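PDB 6RX8: argininosuccinate lyase from Chelativorans sp., which probably catalyses the cleavage of argininosuccinate to arginine and fumarate, the last step of arginine biosynthesis. Local coordinates for residues 87-92 with 110-115; 183-188 with 241-246; 251-256 with 294-299; 9-14 with 277-282. The protein carries 2 engineered substitutions. One frame throughout, in Å; residues are numbered along the deposited sequence.

Contact 1 (87-92 with 110-115); sequences TYLPYE and RSRNDL. With FUM (fumaric acid), chain B; FUM (fumaric acid), chain C.
Tyr88 and Arg112 meet where two helix starts face each other, and the second start, opened by a capping box of Ser111 and Asp114, forms part of a fumarate site. The Tyr88 ring lies between these starts and stacks on His107. Its CB already touches both Arg112 CG and Leu115 CD2, and further out CD1 lies 3.6 Å from Leu115 CD2. Tyr88 CD2, on the far side of the ring from CD1, is 3.8 Å from Arg112 CG. At the tip, Arg110 NH2 donates to Tyr88 OH over 3.1 Å, in its own guanidinium plane but bent at 137°. The ring and that guanidinium stand 86° apart. Tyr88 OH in turn donates to Glu92 OE2, and Arg110 NH1 is held by His47. With an alanine in place of Tyr88, Arg110 NH2 and Glu92 OE2 would probably lose their common mate, and the aliphatic part of Arg112 would be left less firmly placed.

Arg112 turns at chi3 (-60°), which lays its guanidinium between Leu89 CD1 over one face and a second fumarate over the opposite face. A water joins Arg112 NH1 to Leu89 N. The fumarate held by Ser111 and Arg112 is also bound by Lys286, Asn288 and Ser281 of the second subunit and Thr158 of the third. On this fumarate, Arg112 NE reaches O8 at 2.8 Å and Ser111 OG reaches O7 at 2.6 Å.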
# COMPACT_ATOMS: atom_id res chain seq x y z
N THR A 87 4.78 0.58 -30.82
CA THR A 87 5.89 1.15 -30.08
C THR A 87 6.82 1.85 -31.06
O THR A 87 6.78 1.60 -32.27
CB THR A 87 6.63 0.09 -29.27
OG1 THR A 87 7.08 -0.96 -30.12
CG2 THR A 87 5.71 -0.50 -28.20
N TYR A 88 7.67 2.74 -30.53
CA TYR A 88 8.25 3.76 -31.38
C TYR A 88 9.23 3.18 -32.41
O TYR A 88 9.13 3.48 -33.60
CB TYR A 88 8.98 4.84 -30.56
CG TYR A 88 9.62 5.76 -31.54
CD1 TYR A 88 8.83 6.57 -32.33
CD2 TYR A 88 10.99 5.75 -31.77
CE1 TYR A 88 9.37 7.36 -33.29
CE2 TYR A 88 11.55 6.57 -32.72
CZ TYR A 88 10.73 7.37 -33.49
OH TYR A 88 11.21 8.20 -34.47
N LEU A 89 10.22 2.41 -31.97
CA LEU A 89 11.21 1.98 -32.94
C LEU A 89 10.61 1.08 -34.02
O LEU A 89 10.97 1.25 -35.20
CB LEU A 89 12.40 1.31 -32.24
CG LEU A 89 13.39 2.31 -31.63
CD1 LEU A 89 14.55 1.57 -31.01
CD2 LEU A 89 13.92 3.32 -32.67
N PRO A 90 9.73 0.11 -33.71
CA PRO A 90 9.05 -0.59 -34.82
C PRO A 90 8.24 0.34 -35.72
O PRO A 90 8.22 0.16 -36.94
CB PRO A 90 8.15 -1.60 -34.08
CG PRO A 90 8.88 -1.85 -32.78
CD PRO A 90 9.47 -0.51 -32.40
N TYR A 91 7.59 1.35 -35.14
CA TYR A 91 6.80 2.28 -35.94
C TYR A 91 7.69 3.06 -36.89
O TYR A 91 7.41 3.18 -38.09
CB TYR A 91 6.04 3.22 -35.01
CG TYR A 91 5.17 4.21 -35.73
CD1 TYR A 91 5.70 5.38 -36.24
CD2 TYR A 91 3.81 3.97 -35.88
CE1 TYR A 91 4.90 6.29 -36.90
CE2 TYR A 91 3.01 4.88 -36.54
CZ TYR A 91 3.56 6.04 -37.05
OH TYR A 91 2.78 6.97 -37.71
N GLU A 92 8.79 3.61 -36.36
CA GLU A 92 9.74 4.32 -37.19
C GLU A 92 10.28 3.44 -38.30
O GLU A 92 10.42 3.89 -39.44
CB GLU A 92 10.87 4.85 -36.30
CG GLU A 92 11.86 5.78 -36.98
CD GLU A 92 13.10 5.96 -36.11
OE1 GLU A 92 13.92 5.02 -36.07
OE2 GLU A 92 13.23 7.00 -35.43
N ARG A 110 14.71 14.56 -30.73
CA ARG A 110 13.67 13.89 -29.96
C ARG A 110 14.19 12.57 -29.43
O ARG A 110 15.16 12.00 -29.92
CB ARG A 110 12.42 13.66 -30.82
CG ARG A 110 11.19 13.21 -30.05
CD ARG A 110 9.99 13.10 -30.99
NE ARG A 110 10.16 12.03 -31.98
CZ ARG A 110 9.21 11.65 -32.82
NH1 ARG A 110 8.03 12.25 -32.81
NH2 ARG A 110 9.44 10.67 -33.68
N SER A 111 13.50 12.09 -28.41
CA SER A 111 13.82 10.83 -27.75
C SER A 111 12.55 10.01 -27.62
O SER A 111 11.44 10.54 -27.72
CB SER A 111 14.44 11.09 -26.37
OG SER A 111 14.69 9.89 -25.67
N ARG A 112 12.71 8.72 -27.36
CA ARG A 112 11.57 7.98 -26.83
C ARG A 112 11.16 8.49 -25.45
O ARG A 112 10.01 8.31 -25.04
CB ARG A 112 11.89 6.49 -26.76
CG ARG A 112 11.85 5.81 -28.12
CD ARG A 112 12.03 4.30 -28.03
NE ARG A 112 13.31 3.96 -27.42
CZ ARG A 112 13.76 2.72 -27.25
NH1 ARG A 112 13.05 1.68 -27.66
NH2 ARG A 112 14.93 2.53 -26.65
N ASN A 113 12.08 9.12 -24.72
CA ASN A 113 11.76 9.50 -23.34
C ASN A 113 10.78 10.66 -23.30
O ASN A 113 9.78 10.61 -22.58
CB ASN A 113 13.04 9.85 -22.59
CG ASN A 113 14.02 8.70 -22.54
OD1 ASN A 113 13.67 7.56 -22.85
ND2 ASN A 113 15.25 8.99 -22.14
N ASP A 114 11.04 11.73 -24.06
CA ASP A 114 10.09 12.83 -24.02
C ASP A 114 8.85 12.50 -24.85
O ASP A 114 7.74 12.89 -24.46
CB ASP A 114 10.75 14.17 -24.40
CG ASP A 114 11.28 14.23 -25.83
OD1 ASP A 114 11.60 13.20 -26.43
OD2 ASP A 114 11.43 15.38 -26.31
N LEU A 115 9.00 11.72 -25.92
CA LEU A 115 7.84 11.23 -26.65
C LEU A 115 6.90 10.45 -25.74
O LEU A 115 5.68 10.67 -25.74
CB LEU A 115 8.29 10.34 -27.82
CG LEU A 115 7.24 9.45 -28.49
CD1 LEU A 115 6.18 10.23 -29.23
CD2 LEU A 115 7.94 8.46 -29.45
OXT FUM B . 18.76 5.55 -22.72
C FUM B . 17.71 6.21 -22.83
O FUM B . 17.39 7.10 -22.00
C4 FUM B . 16.86 5.91 -24.01
C5 FUM B . 16.55 6.89 -24.86
C6 FUM B . 15.72 6.66 -26.07
O7 FUM B . 15.32 7.63 -26.75
O8 FUM B . 15.44 5.48 -26.39
OXT FUM C . 10.85 2.88 -24.78
C FUM C . 12.04 2.79 -24.39
O FUM C . 12.69 3.77 -23.97
C4 FUM C . 12.75 1.50 -24.41
C5 FUM C . 12.09 0.36 -24.31
C6 FUM C . 12.82 -0.92 -24.32
O7 FUM C . 12.15 -1.86 -23.85
O8 FUM C . 14.00 -1.06 -24.74
O HOH W 1 10.65 1.22 -29.18

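Contact 2 (183-188 with 241-246); sequences LDRYRE and HAFVNA. With NA (sodium ion), chain D.
Tyr186 CG lies anti to its carbonyl carbon (chi1 -86°), and the ring reaches across to helix 241-246. Val244 CG1 is anti to its own backbone N (chi1 -179°), which sets this methyl over the ring. The result is a CH-pi contact. Val244 CG1 stands 3.4 Å from the centroid of the Tyr186 ring and only 11° off the ring normal. The two side chains run past each other in opposite directions. The other methyl, Val244 CG2, leans on Arg185 CB, to which CG1 also comes within 3.7 Å.

At the far end of the ring, Tyr186 OH donates to Asn245 OD1 over 2.8 Å, bent at the carbonyl. The donor is tilted from the carbonyl plane, and ring and amide planes are well inclined to each other. Face packing and the bond at the rim together fix the rotation of this buried ring.

Arg185 continues in an extended chain past Phe243, and its NE forms a salt bridge with Glu240 of the third subunit. One turn on, Glu188 OE1 binds a sodium ion at 2.3 Å, as does Glu188 of the third subunit. Phe243 stacks on its counterpart in that same subunit.

The two segments are close to antiparallel, with axes 10.1 Å apart. They belong to the long helix bundle of this lyase family. Helix 112-147 packs on Tyr186 through Leu128 and Thr131, helix 329-348 covers Tyr186 and Asn245, and helix 303-313 lies against Phe243.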
# COMPACT_ATOMS: atom_id res chain seq x y z
N LEU A 183 -13.50 17.22 -7.43
CA LEU A 183 -13.37 17.90 -8.72
C LEU A 183 -12.27 18.95 -8.67
O LEU A 183 -11.52 19.11 -9.64
CB LEU A 183 -14.71 18.51 -9.11
CG LEU A 183 -15.72 17.48 -9.61
CD1 LEU A 183 -17.11 18.06 -9.54
CD2 LEU A 183 -15.41 17.03 -11.04
N ASP A 184 -12.14 19.66 -7.55
CA ASP A 184 -11.01 20.55 -7.37
C ASP A 184 -9.70 19.77 -7.47
O ASP A 184 -8.76 20.20 -8.14
CB ASP A 184 -11.08 21.29 -6.04
CG ASP A 184 -12.07 22.43 -6.04
OD1 ASP A 184 -12.32 23.01 -7.12
OD2 ASP A 184 -12.59 22.75 -4.95
N ARG A 185 -9.62 18.62 -6.79
CA ARG A 185 -8.40 17.82 -6.85
C ARG A 185 -8.06 17.49 -8.30
O ARG A 185 -6.91 17.58 -8.73
CB ARG A 185 -8.52 16.52 -6.05
CG ARG A 185 -8.55 16.68 -4.54
CD ARG A 185 -8.45 15.32 -3.79
NE ARG A 185 -8.44 15.62 -2.37
CZ ARG A 185 -9.53 15.73 -1.61
NH1 ARG A 185 -10.73 15.48 -2.11
NH2 ARG A 185 -9.42 16.05 -0.34
N TYR A 186 -9.07 17.05 -9.06
CA TYR A 186 -8.85 16.63 -10.44
C TYR A 186 -8.46 17.80 -11.33
O TYR A 186 -7.59 17.67 -12.19
CB TYR A 186 -10.11 15.96 -10.96
CG TYR A 186 -10.24 14.49 -10.65
CD1 TYR A 186 -9.23 13.60 -10.98
CD2 TYR A 186 -11.38 13.99 -10.04
CE1 TYR A 186 -9.36 12.24 -10.71
CE2 TYR A 186 -11.52 12.63 -9.78
CZ TYR A 186 -10.50 11.77 -10.11
OH TYR A 186 -10.64 10.42 -9.84
N ARG A 187 -9.13 18.95 -11.18
CA ARG A 187 -8.76 20.11 -11.98
C ARG A 187 -7.38 20.62 -11.60
O ARG A 187 -6.62 21.07 -12.46
CB ARG A 187 -9.81 21.21 -11.81
CG ARG A 187 -11.13 20.92 -12.49
CD ARG A 187 -12.08 22.11 -12.38
NE ARG A 187 -12.49 22.36 -11.00
CZ ARG A 187 -13.71 22.12 -10.51
NH1 ARG A 187 -14.67 21.65 -11.30
NH2 ARG A 187 -13.98 22.37 -9.24
N GLU A 188 -7.05 20.57 -10.31
CA GLU A 188 -5.70 20.95 -9.90
C GLU A 188 -4.68 20.02 -10.53
O GLU A 188 -3.64 20.47 -11.03
CB GLU A 188 -5.59 20.92 -8.38
CG GLU A 188 -6.44 21.98 -7.70
CD GLU A 188 -6.71 21.65 -6.25
OE1 GLU A 188 -6.15 20.66 -5.74
OE2 GLU A 188 -7.49 22.39 -5.61
N HIS A 241 -2.49 11.40 -10.14
CA HIS A 241 -3.66 10.86 -10.82
C HIS A 241 -4.15 9.61 -10.11
O HIS A 241 -5.35 9.45 -9.85
CB HIS A 241 -3.32 10.56 -12.27
CG HIS A 241 -4.52 10.41 -13.15
ND1 HIS A 241 -4.48 10.65 -14.51
CD2 HIS A 241 -5.80 10.06 -12.87
CE1 HIS A 241 -5.68 10.46 -15.02
NE2 HIS A 241 -6.49 10.09 -14.05
N ALA A 242 -3.23 8.71 -9.77
CA ALA A 242 -3.62 7.49 -9.08
C ALA A 242 -4.19 7.81 -7.71
O ALA A 242 -5.14 7.16 -7.26
CB ALA A 242 -2.43 6.55 -8.97
N PHE A 243 -3.63 8.81 -7.03
CA PHE A 243 -4.13 9.13 -5.71
C PHE A 243 -5.54 9.71 -5.76
O PHE A 243 -6.40 9.32 -4.97
CB PHE A 243 -3.25 10.12 -4.98
CG PHE A 243 -3.94 10.72 -3.81
CD1 PHE A 243 -4.17 9.94 -2.68
CD2 PHE A 243 -4.45 12.00 -3.85
CE1 PHE A 243 -4.85 10.45 -1.60
CE2 PHE A 243 -5.12 12.53 -2.76
CZ PHE A 243 -5.33 11.75 -1.63
N VAL A 244 -5.78 10.68 -6.65
CA VAL A 244 -7.10 11.29 -6.66
C VAL A 244 -8.14 10.23 -7.02
O VAL A 244 -9.23 10.19 -6.44
CB VAL A 244 -7.16 12.50 -7.60
CG1 VAL A 244 -8.56 13.11 -7.56
CG2 VAL A 244 -6.14 13.54 -7.19
N ASN A 245 -7.81 9.35 -7.96
CA ASN A 245 -8.69 8.22 -8.25
C ASN A 245 -8.99 7.43 -6.98
O ASN A 245 -10.14 7.07 -6.71
CB ASN A 245 -8.05 7.30 -9.28
CG ASN A 245 -8.08 7.86 -10.69
OD1 ASN A 245 -8.52 8.99 -10.95
ND2 ASN A 245 -7.61 7.05 -11.63
N ALA A 246 -7.95 7.13 -6.21
CA ALA A 246 -8.12 6.29 -5.03
C ALA A 246 -8.97 6.99 -3.98
O ALA A 246 -9.88 6.39 -3.41
CB ALA A 246 -6.75 5.93 -4.46
NA NA D . -4.21 19.39 -5.51
O HOH W 2 -4.74 17.51 -6.81
O HOH W 3 -3.15 18.79 -3.51

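Contact 3 (251-256 with 294-299); sequences GLSRLA and RSRKAA. With FUM (fumaric acid), chain E.
Arg296 lies across Ser253 with its guanidinium turned edge-on to the hydroxyl. Arg296 NE donates to Ser253 OG over 2.9 Å, nearly straight at 176°, and the oxygen sits in the guanidinium plane. A bend at chi3 (78°) turns NE back toward the serine. Below the bend, Arg296 CG rests on Ala256 CB at 3.8 Å.

Small side chains bring the helices close. Their axes approach to 8.6 Å and cross nearly antiparallel, at -155°. Ser253 CB touches Ala299 CB at 3.7 Å, and Leu252 CD2 meets Ser295 CB at 3.9 Å.

The far end of Arg296 crosses to another subunit: its NH1 donates to Ala315 O of the second subunit. A leucine in place of Arg296 would probably leave Ser253 OG without this donor and that carbonyl without its mate. On another side of the same helix, Arg294 NE and NH2 both donate to one fumarate oxygen, O7. Tyr26 holds the same ligand.

Helix 329-348 packs over Leu252 and Ser295 through Met342. Helix 112-147 adds Tyr138 against Leu252, and helix 20-31 sets Leu25 against Ser295.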
# COMPACT_ATOMS: atom_id res chain seq x y z
N GLY A 251 -14.51 7.53 -1.38
CA GLY A 251 -15.79 8.13 -1.03
C GLY A 251 -16.94 7.45 -1.74
O GLY A 251 -18.04 7.36 -1.19
N LEU A 252 -16.69 6.98 -2.96
CA LEU A 252 -17.69 6.22 -3.69
C LEU A 252 -17.92 4.88 -3.02
O LEU A 252 -19.07 4.42 -2.91
CB LEU A 252 -17.24 6.06 -5.14
CG LEU A 252 -18.14 5.25 -6.07
CD1 LEU A 252 -18.00 5.76 -7.50
CD2 LEU A 252 -17.82 3.75 -6.02
N SER A 253 -16.86 4.25 -2.53
CA SER A 253 -17.02 3.03 -1.75
C SER A 253 -17.89 3.28 -0.53
O SER A 253 -18.75 2.46 -0.19
CB SER A 253 -15.65 2.50 -1.32
OG SER A 253 -15.84 1.45 -0.41
N ARG A 254 -17.69 4.42 0.14
CA ARG A 254 -18.41 4.71 1.36
C ARG A 254 -19.89 4.92 1.10
O ARG A 254 -20.73 4.46 1.88
CB ARG A 254 -17.80 5.93 2.05
CG ARG A 254 -16.40 5.63 2.56
CD ARG A 254 -15.66 6.90 2.95
NE ARG A 254 -16.12 7.41 4.23
CZ ARG A 254 -15.79 8.60 4.72
NH1 ARG A 254 -15.00 9.41 4.02
NH2 ARG A 254 -16.24 8.97 5.92
N LEU A 255 -20.24 5.61 0.01
CA LEU A 255 -21.64 5.73 -0.37
C LEU A 255 -22.21 4.37 -0.73
O LEU A 255 -23.33 4.02 -0.34
CB LEU A 255 -21.81 6.70 -1.54
CG LEU A 255 -23.24 6.84 -2.03
CD1 LEU A 255 -24.18 7.36 -0.92
CD2 LEU A 255 -23.29 7.76 -3.25
N ALA A 256 -21.45 3.58 -1.50
CA ALA A 256 -21.92 2.25 -1.86
C ALA A 256 -22.16 1.42 -0.61
O ALA A 256 -23.20 0.76 -0.48
CB ALA A 256 -20.91 1.56 -2.77
N ARG A 294 -19.31 -4.52 -6.67
CA ARG A 294 -18.34 -4.38 -7.74
C ARG A 294 -17.82 -2.95 -7.81
O ARG A 294 -16.68 -2.72 -8.23
CB ARG A 294 -18.94 -4.79 -9.07
CG ARG A 294 -19.04 -6.30 -9.27
CD ARG A 294 -19.77 -6.61 -10.56
NE ARG A 294 -19.82 -8.04 -10.87
CZ ARG A 294 -18.85 -8.71 -11.48
NH1 ARG A 294 -17.73 -8.10 -11.84
NH2 ARG A 294 -19.00 -10.01 -11.72
N SER A 295 -18.64 -1.98 -7.43
CA SER A 295 -18.14 -0.61 -7.35
C SER A 295 -17.10 -0.48 -6.24
O SER A 295 -16.07 0.16 -6.42
CB SER A 295 -19.29 0.37 -7.15
OG SER A 295 -20.11 0.44 -8.32
N ARG A 296 -17.37 -1.09 -5.08
CA ARG A 296 -16.38 -1.07 -4.00
C ARG A 296 -15.12 -1.80 -4.43
O ARG A 296 -14.00 -1.35 -4.15
CB ARG A 296 -16.97 -1.68 -2.73
CG ARG A 296 -18.12 -0.87 -2.14
CD ARG A 296 -18.46 -1.37 -0.76
NE ARG A 296 -17.49 -0.87 0.21
CZ ARG A 296 -17.27 -1.43 1.40
NH1 ARG A 296 -17.92 -2.52 1.76
NH2 ARG A 296 -16.37 -0.89 2.22
N LYS A 297 -15.27 -2.92 -5.13
CA LYS A 297 -14.11 -3.66 -5.60
C LYS A 297 -13.17 -2.76 -6.39
O LYS A 297 -11.95 -2.79 -6.19
CB LYS A 297 -14.55 -4.84 -6.46
CG LYS A 297 -13.39 -5.72 -6.88
CD LYS A 297 -13.89 -7.05 -7.41
CE LYS A 297 -13.84 -7.12 -8.91
NZ LYS A 297 -14.34 -8.45 -9.37
N ALA A 298 -13.72 -1.96 -7.30
CA ALA A 298 -12.89 -1.04 -8.06
C ALA A 298 -12.21 -0.01 -7.16
O ALA A 298 -11.04 0.33 -7.36
CB ALA A 298 -13.74 -0.34 -9.12
N ALA A 299 -12.93 0.51 -6.16
CA ALA A 299 -12.32 1.42 -5.21
C ALA A 299 -11.12 0.77 -4.53
O ALA A 299 -10.05 1.37 -4.43
CB ALA A 299 -13.33 1.86 -4.15
OXT FUM E . -20.63 -14.82 -9.74
C FUM E . -21.49 -14.33 -8.97
O FUM E . -21.69 -14.77 -7.82
C4 FUM E . -22.32 -13.19 -9.39
C5 FUM E . -21.89 -12.33 -10.30
C6 FUM E . -22.73 -11.19 -10.70
O7 FUM E . -22.09 -10.28 -11.24
O8 FUM E . -23.98 -11.12 -10.50

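Contact 4 (9-14 with 277-282); sequences TRIGRA and AGTSSI. With FUM (fumaric acid), chain F.
This is a loop-to-loop contact between the N-terminal arm, ahead of helix 20-31, and the loop leading to helix 290-301, where Thr279 touches both Ile11 and Ala14. The arm folds into a type II' beta turn from Ile11 to Ala14, with Gly12 at positive phi. Thr279 CG2 sits against this turn, 3.2 Å from Ile11 O and 3.7 Å from Ile11 CG1. Ala14 CB lies 3.9 Å from the same methyl.

Arg10 curls back through chi2 and chi3 (-53° and -62°). Its NH1 donates to Ala277 O over 2.7 Å, nearly in line with the C=O bond, while Ala14 CB covers one guanidinium face. Arg10 NE and NH2 hold further backbone carbonyls of Gly16 and Ala274.

One water links Thr9 O to Thr279 N; another links Arg13 N to Thr279 OG1, which is also hydrogen-bonded to Lys286 O.

Beyond Thr279, Ser281 binds a fumarate: Ser281 N donates to O8 at 2.8 Å and Ser281 OG to O7 at 2.7 Å. Arg112 of the second subunit shares this ligand. The direct hydrogen bond and one water bridge end on backbone atoms, while Thr279 adds methyl and hydroxyl, so the arm is held to both loop backbone and this side chain.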
# COMPACT_ATOMS: atom_id res chain seq x y z
N THR A 9 -28.01 -14.06 -16.40
CA THR A 9 -28.05 -13.65 -15.01
C THR A 9 -29.37 -13.01 -14.62
O THR A 9 -29.64 -12.85 -13.42
CB THR A 9 -26.91 -12.67 -14.68
OG1 THR A 9 -27.18 -11.39 -15.26
CG2 THR A 9 -25.59 -13.20 -15.20
N ARG A 10 -30.21 -12.62 -15.58
CA ARG A 10 -31.47 -11.94 -15.28
C ARG A 10 -32.55 -13.00 -15.07
O ARG A 10 -33.39 -13.28 -15.93
CB ARG A 10 -31.82 -10.94 -16.37
CG ARG A 10 -30.67 -9.98 -16.68
CD ARG A 10 -30.12 -9.26 -15.43
NE ARG A 10 -31.10 -8.42 -14.76
CZ ARG A 10 -30.85 -7.70 -13.66
NH1 ARG A 10 -29.65 -7.72 -13.10
NH2 ARG A 10 -31.82 -6.97 -13.11
N ILE A 11 -32.48 -13.62 -13.90
CA ILE A 11 -33.39 -14.69 -13.53
C ILE A 11 -33.94 -14.34 -12.15
O ILE A 11 -33.35 -13.55 -11.42
CB ILE A 11 -32.71 -16.07 -13.51
CG1 ILE A 11 -31.58 -16.09 -12.47
CG2 ILE A 11 -32.17 -16.39 -14.90
CD1 ILE A 11 -30.96 -17.47 -12.26
N GLY A 12 -35.07 -14.95 -11.82
CA GLY A 12 -35.68 -14.71 -10.52
C GLY A 12 -35.82 -13.23 -10.23
O GLY A 12 -36.34 -12.46 -11.05
N ARG A 13 -35.33 -12.80 -9.07
CA ARG A 13 -35.55 -11.42 -8.66
C ARG A 13 -34.69 -10.43 -9.43
O ARG A 13 -34.86 -9.22 -9.25
CB ARG A 13 -35.28 -11.28 -7.17
CG ARG A 13 -36.17 -12.16 -6.32
CD ARG A 13 -36.06 -11.78 -4.85
NE ARG A 13 -36.52 -10.42 -4.63
CZ ARG A 13 -36.35 -9.72 -3.52
NH1 ARG A 13 -35.71 -10.23 -2.47
NH2 ARG A 13 -36.83 -8.49 -3.46
N ALA A 14 -33.79 -10.90 -10.29
CA ALA A 14 -33.01 -10.01 -11.15
C ALA A 14 -33.81 -9.82 -12.44
O ALA A 14 -33.50 -10.39 -13.50
CB ALA A 14 -31.63 -10.58 -11.39
N ALA A 277 -29.39 -4.54 -9.40
CA ALA A 277 -29.24 -5.68 -8.51
C ALA A 277 -29.06 -6.96 -9.31
O ALA A 277 -29.46 -7.05 -10.47
CB ALA A 277 -30.46 -5.82 -7.59
N GLY A 278 -28.47 -7.96 -8.67
CA GLY A 278 -28.37 -9.27 -9.28
C GLY A 278 -29.08 -10.28 -8.42
O GLY A 278 -29.73 -9.88 -7.45
N THR A 279 -28.99 -11.56 -8.72
CA THR A 279 -29.54 -12.54 -7.80
C THR A 279 -28.53 -13.67 -7.66
O THR A 279 -27.38 -13.56 -8.09
CB THR A 279 -30.92 -13.05 -8.23
OG1 THR A 279 -31.49 -13.82 -7.16
CG2 THR A 279 -30.83 -13.89 -9.53
N SER A 280 -28.98 -14.76 -7.04
CA SER A 280 -28.15 -15.91 -6.75
C SER A 280 -28.53 -17.09 -7.64
O SER A 280 -29.72 -17.29 -7.94
CB SER A 280 -28.28 -16.32 -5.28
OG SER A 280 -27.67 -17.58 -5.04
N SER A 281 -27.53 -17.87 -8.03
CA SER A 281 -27.81 -19.08 -8.79
C SER A 281 -28.46 -20.17 -7.94
O SER A 281 -28.96 -21.15 -8.49
CB SER A 281 -26.53 -19.64 -9.40
OG SER A 281 -25.68 -20.17 -8.40
N ILE A 282 -28.43 -20.03 -6.61
CA ILE A 282 -28.92 -21.06 -5.70
C ILE A 282 -30.04 -20.56 -4.81
O ILE A 282 -31.05 -21.25 -4.62
CB ILE A 282 -27.75 -21.63 -4.85
CG1 ILE A 282 -28.28 -22.60 -3.79
CG2 ILE A 282 -26.96 -20.50 -4.22
CD1 ILE A 282 -27.18 -23.44 -3.14
OXT FUM F . -26.07 -14.48 -3.10
C FUM F . -25.11 -15.25 -3.29
O FUM F . -24.29 -15.53 -2.37
C4 FUM F . -24.98 -15.82 -4.65
C5 FUM F . -24.95 -17.14 -4.79
C6 FUM F . -24.84 -17.79 -6.13
O7 FUM F . -24.66 -19.03 -6.20
O8 FUM F . -24.94 -17.08 -7.15
O HOH W 4 -28.14 -11.76 -11.38
O HOH W 5 -33.93 -14.88 -7.58

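How the contacts relate
From the N terminus, the arm 9-14 pairs with 277-282 after 262 intervening residues, so contact 4 closes the widest loop, and contacts 1 and 2 both fall within that span. Contact 1 closes a short loop between the starts of helices 88-99 and 112-147. Contact 2 follows in series and pairs helix 168-193 with helix 236-262. Contact 3 takes up helix 236-262 again, further along, and joins it to helix 290-301. Its segments alternate with those of contact 4, so these two cross. Contacts 2 and 3 lie in the central bundle, about 16 Å apart between centres. The centres of contacts 1 and 4 lie about 50 Å apart, yet each supplies fumarate-binding residues to sites shared between subunits.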